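Local structure of serine protease p27 (Human astrovirus 1, 2W5E) at residues A[14-20]-A[42-48]; A[33-38]-A[126-130]; A[118-124]-A[142-148]. The protein cleaves the viral polyprotein into its functional products as a trypsin-like serine protease with a catalytic triad. All blocks are in the same frame, centred on the assembly; numbering follows the deposited sequence.

Contact 1: A[14-20]-A[42-48]. With CD (cadmium ion), chain M.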
# COMPACT_ATOMS: atom_id res chain seq x y z
N CYS A 14 3.24 14.98 16.19
CA CYS A 14 4.50 15.67 16.46
C CYS A 14 4.47 16.23 17.89
O CYS A 14 3.45 16.16 18.57
CB CYS A 14 4.76 16.79 15.43
SG CYS A 14 3.55 18.12 15.41
N VAL A 15 5.60 16.76 18.33
CA VAL A 15 5.68 17.39 19.65
C VAL A 15 5.84 18.90 19.47
O VAL A 15 6.67 19.35 18.67
CB VAL A 15 6.83 16.78 20.50
CG1 VAL A 15 7.03 17.54 21.81
CG2 VAL A 15 6.56 15.30 20.78
N ILE A 16 5.03 19.67 20.19
CA ILE A 16 5.14 21.13 20.21
C ILE A 16 5.91 21.56 21.47
O ILE A 16 5.55 21.17 22.59
CB ILE A 16 3.74 21.83 20.19
CG1 ILE A 16 2.82 21.23 19.10
CG2 ILE A 16 3.88 23.35 20.05
CD1 ILE A 16 3.15 21.63 17.68
N ASP A 17 6.96 22.35 21.26
CA ASP A 17 7.84 22.81 22.33
C ASP A 17 7.79 24.34 22.45
O ASP A 17 7.96 25.05 21.46
CB ASP A 17 9.27 22.31 22.09
CG ASP A 17 10.29 22.93 23.04
OD1 ASP A 17 10.28 22.60 24.24
OD2 ASP A 17 11.12 23.74 22.57
N THR A 18 7.53 24.82 23.67
CA THR A 18 7.54 26.25 23.99
C THR A 18 8.29 26.46 25.32
O THR A 18 8.61 25.48 26.00
CB THR A 18 6.11 26.84 24.15
OG1 THR A 18 5.50 26.33 25.34
CG2 THR A 18 5.23 26.53 22.93
N PRO A 19 8.59 27.73 25.68
CA PRO A 19 9.24 27.96 26.98
C PRO A 19 8.40 27.51 28.19
O PRO A 19 8.95 27.27 29.26
CB PRO A 19 9.44 29.49 27.01
CG PRO A 19 9.40 29.91 25.57
CD PRO A 19 8.40 28.98 24.94
N GLU A 20 7.08 27.40 28.01
CA GLU A 20 6.18 27.00 29.09
C GLU A 20 6.07 25.48 29.26
O GLU A 20 5.58 25.01 30.29
CB GLU A 20 4.79 27.62 28.92
CG GLU A 20 4.74 29.12 29.14
CD GLU A 20 5.26 29.91 27.95
OE1 GLU A 20 4.87 29.57 26.81
OE2 GLU A 20 6.04 30.85 28.15
N ASN A 42 2.92 32.21 22.22
CA ASN A 42 4.06 32.05 21.33
C ASN A 42 3.59 31.98 19.88
O ASN A 42 3.07 30.95 19.46
CB ASN A 42 4.83 30.78 21.69
CG ASN A 42 5.23 30.72 23.16
OD1 ASN A 42 4.56 30.10 23.98
ND2 ASN A 42 6.34 31.37 23.49
N THR A 43 3.77 33.06 19.16
CA THR A 43 3.53 33.13 17.74
C THR A 43 4.36 32.15 16.93
O THR A 43 3.91 31.59 15.99
CB THR A 43 3.81 34.52 17.25
OG1 THR A 43 2.93 35.45 17.84
CG2 THR A 43 3.56 34.60 15.81
N PHE A 44 5.57 31.97 17.34
CA PHE A 44 6.48 30.95 16.82
C PHE A 44 6.71 29.86 17.86
O PHE A 44 7.06 30.14 19.01
CB PHE A 44 7.82 31.55 16.38
CG PHE A 44 7.72 32.43 15.16
CD1 PHE A 44 7.76 31.87 13.88
CD2 PHE A 44 7.61 33.81 15.29
CE1 PHE A 44 7.68 32.68 12.75
CE2 PHE A 44 7.53 34.63 14.16
CZ PHE A 44 7.56 34.06 12.88
N VAL A 45 6.52 28.61 17.44
CA VAL A 45 6.75 27.46 18.31
C VAL A 45 7.80 26.53 17.69
O VAL A 45 8.07 26.60 16.49
CB VAL A 45 5.44 26.67 18.62
CG1 VAL A 45 4.43 27.57 19.35
CG2 VAL A 45 4.83 26.08 17.34
N ASN A 46 8.39 25.68 18.52
CA ASN A 46 9.22 24.60 18.03
C ASN A 46 8.36 23.35 17.80
O ASN A 46 7.46 23.05 18.59
CB ASN A 46 10.36 24.29 19.00
CG ASN A 46 11.39 25.41 19.07
OD1 ASN A 46 11.65 26.10 18.08
ND2 ASN A 46 11.99 25.59 20.24
N VAL A 47 8.63 22.66 16.70
CA VAL A 47 7.97 21.39 16.38
C VAL A 47 9.05 20.34 16.23
O VAL A 47 10.03 20.55 15.53
CB VAL A 47 7.15 21.49 15.07
CG1 VAL A 47 6.54 20.13 14.72
CG2 VAL A 47 6.06 22.55 15.17
N CYS A 48 8.89 19.22 16.92
CA CYS A 48 9.84 18.12 16.82
C CYS A 48 9.19 16.94 16.10
O CYS A 48 8.12 16.49 16.51
CB CYS A 48 10.33 17.71 18.20
SG CYS A 48 11.66 16.51 18.14
CD CD M . 11.87 15.84 20.76
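Asp-17 and Asn-46 lie side by side on neighbouring antiparallel strands and point the same way, with carboxylate and amide almost coplanar (9° between planes). Asn-46 ND2 gives a nearly straight hydrogen bond of 3.1 Å to Asp-17 OD2, reaching the lone pair that faces away from the other oxygen. With CG trans to the backbone N (chi1 171°), the carboxylate stands up beside the amide, and Asp-17 OD1 forms a salt bridge with Lys-22 NZ. On this same face Val-15 pairs with Cys-48, whose CB lies 4.3 Å from Val-15 CB. Cys-48 SG, probably as thiolate, binds a cadmium ion at 2.7 Å; His-2 of a neighbouring subunit, in an N-terminal histidine run that is probably a tag, is a further ligand.

The other face is apolar. Ile-16 and Val-47 run alongside each other, Ile-16 CD1 meeting Val-47 CG2 at 4.0 Å. Ile-16 also passes obliquely against Val-45. Cys-14 SG leans on Val-47 CG1 at 3.7 Å, and Thr-18 CG2 touches Val-45 CG1. Ile-32 and Ile-69 pack against this face, which therefore looks into the first barrel.

The backbones join through paired bonds at Val-15/Cys-48 and Asp-17/Asn-46, such as Asp-17 N to Asn-46 O at 2.8 Å. These strands end the six-stranded order, so their pairing closes the N-terminal barrel of the chymotrypsin-like fold. The chemistry implies an apolar interior and an outer face where an Asp-Asn-Lys cluster sits beside the cadmium-binding cysteine, a metal link probably particular to this preparation.

Contact 2: A[33-38]-A[126-130]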
# COMPACT_ATOMS: atom_id res chain seq x y z
N VAL A 33 -2.19 20.82 14.06
CA VAL A 33 -3.29 21.17 14.97
C VAL A 33 -2.91 20.81 16.40
O VAL A 33 -2.32 19.75 16.65
CB VAL A 33 -4.62 20.47 14.57
CG1 VAL A 33 -5.80 21.01 15.37
CG2 VAL A 33 -4.90 20.62 13.07
N THR A 34 -3.22 21.70 17.35
CA THR A 34 -3.01 21.43 18.78
C THR A 34 -4.03 22.18 19.63
O THR A 34 -4.94 22.82 19.10
CB THR A 34 -1.54 21.73 19.21
OG1 THR A 34 -1.29 21.18 20.51
CG2 THR A 34 -1.24 23.24 19.21
N ALA A 35 -3.90 22.08 20.96
CA ALA A 35 -4.75 22.83 21.88
C ALA A 35 -4.21 24.25 22.06
O ALA A 35 -2.99 24.46 22.03
CB ALA A 35 -4.83 22.12 23.23
N ALA A 36 -5.10 25.21 22.24
CA ALA A 36 -4.70 26.61 22.39
C ALA A 36 -3.65 26.82 23.48
O ALA A 36 -2.68 27.56 23.27
CB ALA A 36 -5.92 27.49 22.63
N HIS A 37 -3.81 26.15 24.62
CA HIS A 37 -2.89 26.36 25.74
C HIS A 37 -1.49 25.75 25.54
O HIS A 37 -0.56 26.08 26.27
CB HIS A 37 -3.51 25.94 27.08
CG HIS A 37 -3.56 24.46 27.31
ND1 HIS A 37 -4.63 23.69 26.93
CD2 HIS A 37 -2.68 23.62 27.90
CE1 HIS A 37 -4.41 22.43 27.26
NE2 HIS A 37 -3.23 22.37 27.86
N VAL A 38 -1.35 24.86 24.56
CA VAL A 38 -0.03 24.32 24.19
C VAL A 38 0.80 25.40 23.48
O VAL A 38 2.01 25.51 23.70
CB VAL A 38 -0.18 23.06 23.29
CG1 VAL A 38 1.17 22.62 22.73
CG2 VAL A 38 -0.83 21.93 24.07
N MET A 126 -1.42 15.24 28.12
CA MET A 126 -1.95 14.81 26.83
C MET A 126 -2.48 15.98 26.00
O MET A 126 -3.09 15.75 24.95
CB MET A 126 -3.06 13.78 27.03
CG MET A 126 -2.58 12.42 27.45
SD MET A 126 -3.98 11.33 27.75
CE MET A 126 -3.17 9.75 27.50
N SER A 127 -2.26 17.21 26.46
CA SER A 127 -2.80 18.40 25.79
C SER A 127 -2.45 18.42 24.30
O SER A 127 -1.30 18.21 23.93
CB SER A 127 -2.29 19.68 26.46
OG SER A 127 -2.62 19.72 27.84
N GLY A 128 -3.46 18.67 23.47
CA GLY A 128 -3.30 18.76 22.02
C GLY A 128 -3.54 17.45 21.27
O GLY A 128 -3.73 17.47 20.05
N ALA A 129 -3.54 16.33 21.99
CA ALA A 129 -3.70 15.00 21.39
C ALA A 129 -4.98 14.87 20.55
O ALA A 129 -6.05 15.29 20.98
CB ALA A 129 -3.68 13.94 22.46
N PRO A 130 -4.86 14.28 19.34
CA PRO A 130 -6.05 14.03 18.55
C PRO A 130 -6.90 12.93 19.19
O PRO A 130 -6.36 11.91 19.64
CB PRO A 130 -5.48 13.58 17.20
CG PRO A 130 -4.16 12.98 17.53
CD PRO A 130 -3.63 13.80 18.67
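Ser-127, second residue of the type II turn from Met-126 to Ala-129, meets His-37 across the cleft between the two barrels. Ser-127 OG lies at the edge of the imidazole, near its plane, 2.7 Å from His-37 NE2, in a hydrogen bond for which either group could supply the proton. Chi1 of 77° places the His-37 ring between its own backbone N and carbonyl carbon, and from there the ring reaches over to the serine. These are two members of the charge relay system; Asp-65 is the third. Ser-127 CB also rests on Val-38 CG2 at 3.6 Å.

Gly-128 follows with a positive phi of 93°, which glycine adopts readily, and its lack of a side chain lets its CA come within 3.5 Å of Thr-34 OG1, whose hydroxyl is bonded to the carbonyl of Thr-24. It is equally close to Ala-35 N, a buried amide without a hydrogen-bond partner. The turn closes through Ala-129 N to Met-126 O, and Pro-130 begins strand 130-132.

The loop is wedged between the barrels: strand 31-35 and helix 36-39 lie on one side, strand 21-28 bonds to Ser-127 through Thr-24, and strands 138-146 and 91-98 receive Met-126 and Ala-129.

Contact 3: A[118-124]-A[142-148]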
# COMPACT_ATOMS: atom_id res chain seq x y z
N TYR A 118 -13.99 10.86 27.97
CA TYR A 118 -13.49 9.50 27.73
C TYR A 118 -12.44 9.17 28.78
O TYR A 118 -11.74 10.06 29.28
CB TYR A 118 -12.86 9.41 26.33
CG TYR A 118 -11.99 10.61 25.99
CD1 TYR A 118 -10.63 10.61 26.29
CD2 TYR A 118 -12.55 11.74 25.41
CE1 TYR A 118 -9.84 11.72 26.00
CE2 TYR A 118 -11.77 12.85 25.13
CZ TYR A 118 -10.42 12.83 25.43
OH TYR A 118 -9.66 13.93 25.14
N ALA A 119 -12.33 7.88 29.09
CA ALA A 119 -11.30 7.39 29.99
C ALA A 119 -9.92 7.55 29.34
O ALA A 119 -9.77 7.36 28.13
CB ALA A 119 -11.55 5.94 30.33
N VAL A 120 -8.94 7.93 30.16
CA VAL A 120 -7.55 8.06 29.69
C VAL A 120 -6.62 7.17 30.52
O VAL A 120 -6.94 6.82 31.66
CB VAL A 120 -7.04 9.53 29.67
CG1 VAL A 120 -7.72 10.32 28.57
CG2 VAL A 120 -7.23 10.22 31.03
N ARG A 121 -5.48 6.80 29.94
CA ARG A 121 -4.55 5.89 30.59
C ARG A 121 -3.50 6.59 31.45
O ARG A 121 -2.82 5.94 32.26
CB ARG A 121 -3.89 4.97 29.55
CG ARG A 121 -4.83 3.90 28.97
CD ARG A 121 -5.08 2.78 29.97
NE ARG A 121 -6.27 2.00 29.66
CZ ARG A 121 -6.74 1.01 30.41
NH1 ARG A 121 -6.12 0.67 31.54
NH2 ARG A 121 -7.84 0.35 30.04
N THR A 122 -3.36 7.90 31.28
CA THR A 122 -2.47 8.68 32.14
C THR A 122 -3.12 9.98 32.61
O THR A 122 -4.01 10.52 31.94
CB THR A 122 -1.09 8.96 31.47
OG1 THR A 122 -0.20 9.54 32.44
CG2 THR A 122 -1.22 9.90 30.29
N GLN A 123 -2.69 10.46 33.77
CA GLN A 123 -3.10 11.76 34.26
C GLN A 123 -2.17 12.83 33.69
O GLN A 123 -2.48 14.02 33.71
CB GLN A 123 -3.09 11.80 35.80
CG GLN A 123 -4.05 10.82 36.47
CD GLN A 123 -4.14 11.01 37.98
OE1 GLN A 123 -3.76 12.06 38.52
NE2 GLN A 123 -4.64 9.99 38.67
N ASP A 124 -1.03 12.37 33.16
CA ASP A 124 0.02 13.23 32.60
C ASP A 124 -0.42 14.06 31.38
O ASP A 124 -1.57 13.99 30.94
CB ASP A 124 1.25 12.40 32.23
CG ASP A 124 1.97 11.84 33.45
OD1 ASP A 124 2.36 12.64 34.33
OD2 ASP A 124 2.15 10.60 33.52
N HIS A 142 -7.74 16.92 22.50
CA HIS A 142 -7.67 16.77 23.91
C HIS A 142 -7.25 18.03 24.67
O HIS A 142 -6.29 18.64 24.36
CB HIS A 142 -6.75 15.64 24.28
CG HIS A 142 -6.65 15.40 25.75
ND1 HIS A 142 -7.31 14.38 26.37
CD2 HIS A 142 -5.96 16.05 26.71
CE1 HIS A 142 -7.03 14.40 27.65
NE2 HIS A 142 -6.21 15.40 27.88
N GLN A 143 -8.01 18.38 25.68
CA GLN A 143 -7.83 19.65 26.39
C GLN A 143 -7.34 19.47 27.82
O GLN A 143 -6.37 20.11 28.23
CB GLN A 143 -9.14 20.45 26.40
CG GLN A 143 -9.63 20.88 25.03
CD GLN A 143 -8.75 21.95 24.41
OE1 GLN A 143 -8.29 22.87 25.09
NE2 GLN A 143 -8.53 21.84 23.10
N THR A 144 -8.01 18.60 28.58
CA THR A 144 -7.74 18.49 30.01
C THR A 144 -8.16 17.13 30.59
O THR A 144 -8.77 16.31 29.91
CB THR A 144 -8.44 19.63 30.80
OG1 THR A 144 -8.02 19.61 32.17
CG2 THR A 144 -9.96 19.50 30.71
N ASN A 145 -7.82 16.91 31.86
CA ASN A 145 -8.28 15.73 32.58
C ASN A 145 -8.59 16.00 34.04
O ASN A 145 -8.00 16.90 34.66
CB ASN A 145 -7.28 14.57 32.45
CG ASN A 145 -5.89 14.92 32.96
OD1 ASN A 145 -5.72 15.35 34.10
ND2 ASN A 145 -4.89 14.72 32.11
N THR A 146 -9.54 15.24 34.58
CA THR A 146 -9.76 15.18 36.02
C THR A 146 -9.58 13.72 36.41
O THR A 146 -10.47 12.90 36.22
CB THR A 146 -11.15 15.72 36.45
OG1 THR A 146 -12.19 14.90 35.90
CG2 THR A 146 -11.35 17.16 35.99
N GLY A 147 -8.39 13.40 36.93
CA GLY A 147 -8.01 12.01 37.19
C GLY A 147 -7.76 11.26 35.89
O GLY A 147 -6.97 11.69 35.05
N TYR A 148 -8.45 10.13 35.73
CA TYR A 148 -8.35 9.33 34.51
C TYR A 148 -9.53 9.54 33.56
O TYR A 148 -9.80 8.70 32.69
CB TYR A 148 -8.16 7.84 34.84
CG TYR A 148 -6.81 7.53 35.46
CD1 TYR A 148 -5.69 7.33 34.67
CD2 TYR A 148 -6.67 7.45 36.85
CE1 TYR A 148 -4.44 7.05 35.24
CE2 TYR A 148 -5.43 7.17 37.43
CZ TYR A 148 -4.32 6.98 36.62
OH TYR A 148 -3.10 6.70 37.18
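In the C-terminal barrel, where chymotrypsin-like proteases form their S1 pocket, Tyr-118 and His-142 meet rim to rim and are joined by a hydrogen bond. Tyr-118 OH and His-142 ND1 are 2.7 Å apart, each near the plane of the other's ring, and the geometry allows either to donate. The ring planes are 58° apart and the centroids 5.8 Å apart, and neither ring lies over the other's face. Chi1 near 180° (-179°) turns the His-142 ring toward segment 118-124, and the tyrosine fixes its rotation from the ND1 side. Val-120 CG1 comes up obliquely to CE1 of the His-142 imidazole at 4.2 Å.

The His-142 side chain is about 5 Å from that of Ser-127 at nearest approach. Its place is consistent with an S1 histidine, as in viral 3C-like proteases. Strand 138-146 carries a classic beta bulge at Gln-143 and Thr-144, both opposite Gly-151, just beyond this histidine.

Farther along, Val-120 N donates to Tyr-148 O at 2.8 Å. The Tyr-148 ring then lies along the 120-123 backbone: the carbonyl oxygens of Val-120 and Arg-121 stand at its edge, and Gln-123 covers one face. Gln-123 CG sits 3.9 Å from the ring centroid, only 12° off the normal, in a CH-pi contact, and the extended chain carries Gln-123 NE2 to 3.2 Å from Tyr-148 CE2. Asn-145 ND2 reaches Gln-123 O at 3.0 Å in a bent hydrogen bond, the donor well above the carbonyl plane. Thr-122 OG1 accepts from Asp-124 N in an ST turn, while Arg-121 NH2 forms a salt bridge with Asp-101 OD2 of a neighbouring subunit.

In the fold
From the N terminus, strand 13-18 enters the first barrel and meets strand 44-49 in contact 1, which closes a short loop and seals that barrel. Segment 33-38 leaves from within this loop and finds its partner, 126-130, far along the chain, so contact 2 closes a long loop and crosses contact 1. Contact 3 closes a short loop of 17 residues that includes 126-130, and contact 2 therefore crosses it as well. Contacts 1 and 3 follow in series and do not touch, each belonging to its own barrel. Contact 2 touches both, through Val-38 against Ile-16 and through probable backbone bonds of Gly-128 and Ala-129 to His-142, tying the barrels together at the catalytic cleft.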